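PDB 6ABW: citrate synthase from Metallosphaera sedula, which probably catalyses the condensation of oxaloacetate with acetyl-CoA and water to give citrate and CoA in the tricarboxylic acid cycle. Local coordinates for residues A[114-119]-A[214-219]. Residues are numbered along the deposited sequence; the frame is centred on the assembly and turned at random.
Sequences ALSSIY and IYSCVV
With its CG anti to the carbonyl carbon (chi1 -71°), Tyr-215 turns one face of its ring toward helix 104-119, against Leu-115 and Tyr-119, while Ser-116 turns OG anti to its own backbone N (chi1 -180°) and brings it to Ser-216. On that side of the ring Leu-115 CB lies 3.7 Å from CD2 of Tyr-215, and Tyr-119 CB lies 3.9 Å from CE1 of Tyr-215. Leu-115 O sits above this same face, offset toward the rim. At the root of the ring the helices come close: Ser-116 CB is 3.4 Å from Tyr-215 CB, and the CA atoms of these two residues are 4.9 Å apart. Ser-116 OG approaches Ser-216 OG to 2.7 Å, and both hydroxyls have further partners: Ser-116 OG bonds to Asp-213 and to Lys-226 of the second subunit, Ser-216 OG to Glu-109 of that subunit. Tyr-215 OH bonds to Arg-138, which also makes a cation-pi contact with the Tyr-119 ring. A leucine in place of Tyr-215 would probably leave Arg-138 without its hydroxyl partner and open a gap beside Tyr-119 CB. The axes of segments 114-119 and 214-219 run nearly antiparallel (170°), 8.3 Å apart at closest approach, and form an antiparallel helix pair at the subunit interface, as in the helical interface of citrate synthase dimers.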
loop_
_atom_site.group_PDB
_atom_site.type_symbol
_atom_site.label_atom_id
_atom_site.label_comp_id
_atom_site.label_asym_id
_atom_site.label_seq_id
_atom_site.Cartn_x
_atom_site.Cartn_y
_atom_site.Cartn_z
ATOM N N ALA A 114 1.625 -1.354 11.275
ATOM C CA ALA A 114 1.642 -2.008 12.580
ATOM C C ALA A 114 0.270 -2.289 13.127
ATOM O O ALA A 114 0.018 -3.355 13.653
ATOM C CB ALA A 114 2.464 -1.187 13.581
ATOM N N LEU A 115 -0.651 -1.356 12.995
ATOM C CA LEU A 115 -2.062 -1.573 13.338
ATOM C C LEU A 115 -2.668 -2.703 12.528
ATOM O O LEU A 115 -3.421 -3.497 13.044
ATOM C CB LEU A 115 -2.857 -0.287 13.176
ATOM C CG LEU A 115 -2.565 0.906 14.089
ATOM C CD1 LEU A 115 -3.336 2.101 13.570
ATOM C CD2 LEU A 115 -2.945 0.543 15.489
ATOM N N SER A 116 -2.325 -2.816 11.240
ATOM C CA SER A 116 -2.773 -3.921 10.478
ATOM C C SER A 116 -2.317 -5.295 11.025
ATOM O O SER A 116 -3.126 -6.233 11.082
ATOM C CB SER A 116 -2.465 -3.719 9.001
ATOM O OG SER A 116 -2.890 -4.788 8.198
ATOM N N SER A 117 -1.074 -5.400 11.439
ATOM C CA SER A 117 -0.510 -6.609 11.980
ATOM C C SER A 117 -1.150 -6.984 13.308
ATOM O O SER A 117 -1.293 -8.163 13.615
ATOM C CB SER A 117 0.998 -6.391 12.178
ATOM O OG SER A 117 1.648 -6.318 10.904
ATOM N N ILE A 118 -1.535 -5.988 14.103
ATOM C CA ILE A 118 -2.109 -6.220 15.433
ATOM C C ILE A 118 -3.638 -6.464 15.370
ATOM O O ILE A 118 -4.134 -7.362 16.049
ATOM C CB ILE A 118 -1.737 -5.023 16.335
ATOM C CG1 ILE A 118 -0.232 -5.028 16.545
ATOM C CG2 ILE A 118 -2.522 -5.032 17.630
ATOM C CD1 ILE A 118 0.327 -3.755 17.089
ATOM N N TYR A 119 -4.371 -5.659 14.612
ATOM C CA TYR A 119 -5.808 -5.594 14.627
ATOM C C TYR A 119 -6.487 -6.123 13.393
ATOM O O TYR A 119 -7.730 -6.232 13.392
ATOM C CB TYR A 119 -6.249 -4.161 14.835
ATOM C CG TYR A 119 -5.972 -3.548 16.169
ATOM C CD1 TYR A 119 -6.540 -4.077 17.333
ATOM C CD2 TYR A 119 -5.254 -2.408 16.255
ATOM C CE1 TYR A 119 -6.266 -3.508 18.562
ATOM C CE2 TYR A 119 -5.033 -1.797 17.477
ATOM C CZ TYR A 119 -5.559 -2.350 18.619
ATOM O OH TYR A 119 -5.315 -1.713 19.828
ATOM N N ILE A 214 -8.875 -4.152 6.322
ATOM C CA ILE A 214 -9.118 -2.732 6.175
ATOM C C ILE A 214 -7.960 -1.807 6.562
ATOM O O ILE A 214 -7.769 -0.761 5.958
ATOM C CB ILE A 214 -10.476 -2.353 6.845
ATOM C CG1 ILE A 214 -10.989 -1.068 6.248
ATOM C CG2 ILE A 214 -10.330 -2.315 8.357
ATOM C CD1 ILE A 214 -12.514 -0.896 6.424
ATOM N N TYR A 215 -7.175 -2.166 7.575
ATOM C CA TYR A 215 -6.025 -1.393 7.907
ATOM C C TYR A 215 -4.964 -1.376 6.777
ATOM O O TYR A 215 -4.395 -0.300 6.497
ATOM C CB TYR A 215 -5.375 -1.885 9.192
ATOM C CG TYR A 215 -6.206 -1.572 10.440
ATOM C CD1 TYR A 215 -7.202 -2.420 10.847
ATOM C CD2 TYR A 215 -6.001 -0.420 11.192
ATOM C CE1 TYR A 215 -8.001 -2.151 11.971
ATOM C CE2 TYR A 215 -6.732 -0.170 12.328
ATOM C CZ TYR A 215 -7.767 -1.017 12.711
ATOM O OH TYR A 215 -8.563 -0.735 13.854
ATOM N N SER A 216 -4.760 -2.529 6.115
ATOM C CA SER A 216 -3.823 -2.652 4.996
ATOM C C SER A 216 -4.352 -1.905 3.768
ATOM O O SER A 216 -3.540 -1.388 3.023
ATOM C CB SER A 216 -3.468 -4.097 4.658
ATOM O OG SER A 216 -2.402 -4.469 5.537
ATOM N N CYS A 217 -5.676 -1.840 3.600
ATOM C CA CYS A 217 -6.252 -0.966 2.580
ATOM C C CYS A 217 -5.843 0.494 2.810
ATOM O O CYS A 217 -5.419 1.162 1.868
ATOM C CB CYS A 217 -7.767 -1.145 2.476
ATOM S SG CYS A 217 -8.246 -2.828 2.025
ATOM N N VAL A 218 -5.943 0.969 4.048
ATOM C CA VAL A 218 -5.458 2.309 4.387
ATOM C C VAL A 218 -3.934 2.444 4.207
ATOM O O VAL A 218 -3.467 3.489 3.766
ATOM C CB VAL A 218 -5.959 2.758 5.787
ATOM C CG1 VAL A 218 -5.383 4.085 6.176
ATOM C CG2 VAL A 218 -7.459 2.830 5.709
ATOM N N VAL A 219 -3.145 1.443 4.538
ATOM C CA VAL A 219 -1.692 1.476 4.289
ATOM C C VAL A 219 -1.416 1.767 2.808
ATOM O O VAL A 219 -0.594 2.657 2.483
ATOM C CB VAL A 219 -0.980 0.179 4.719
ATOM C CG1 VAL A 219 0.449 0.090 4.251
ATOM C CG2 VAL A 219 -1.054 0.093 6.186
#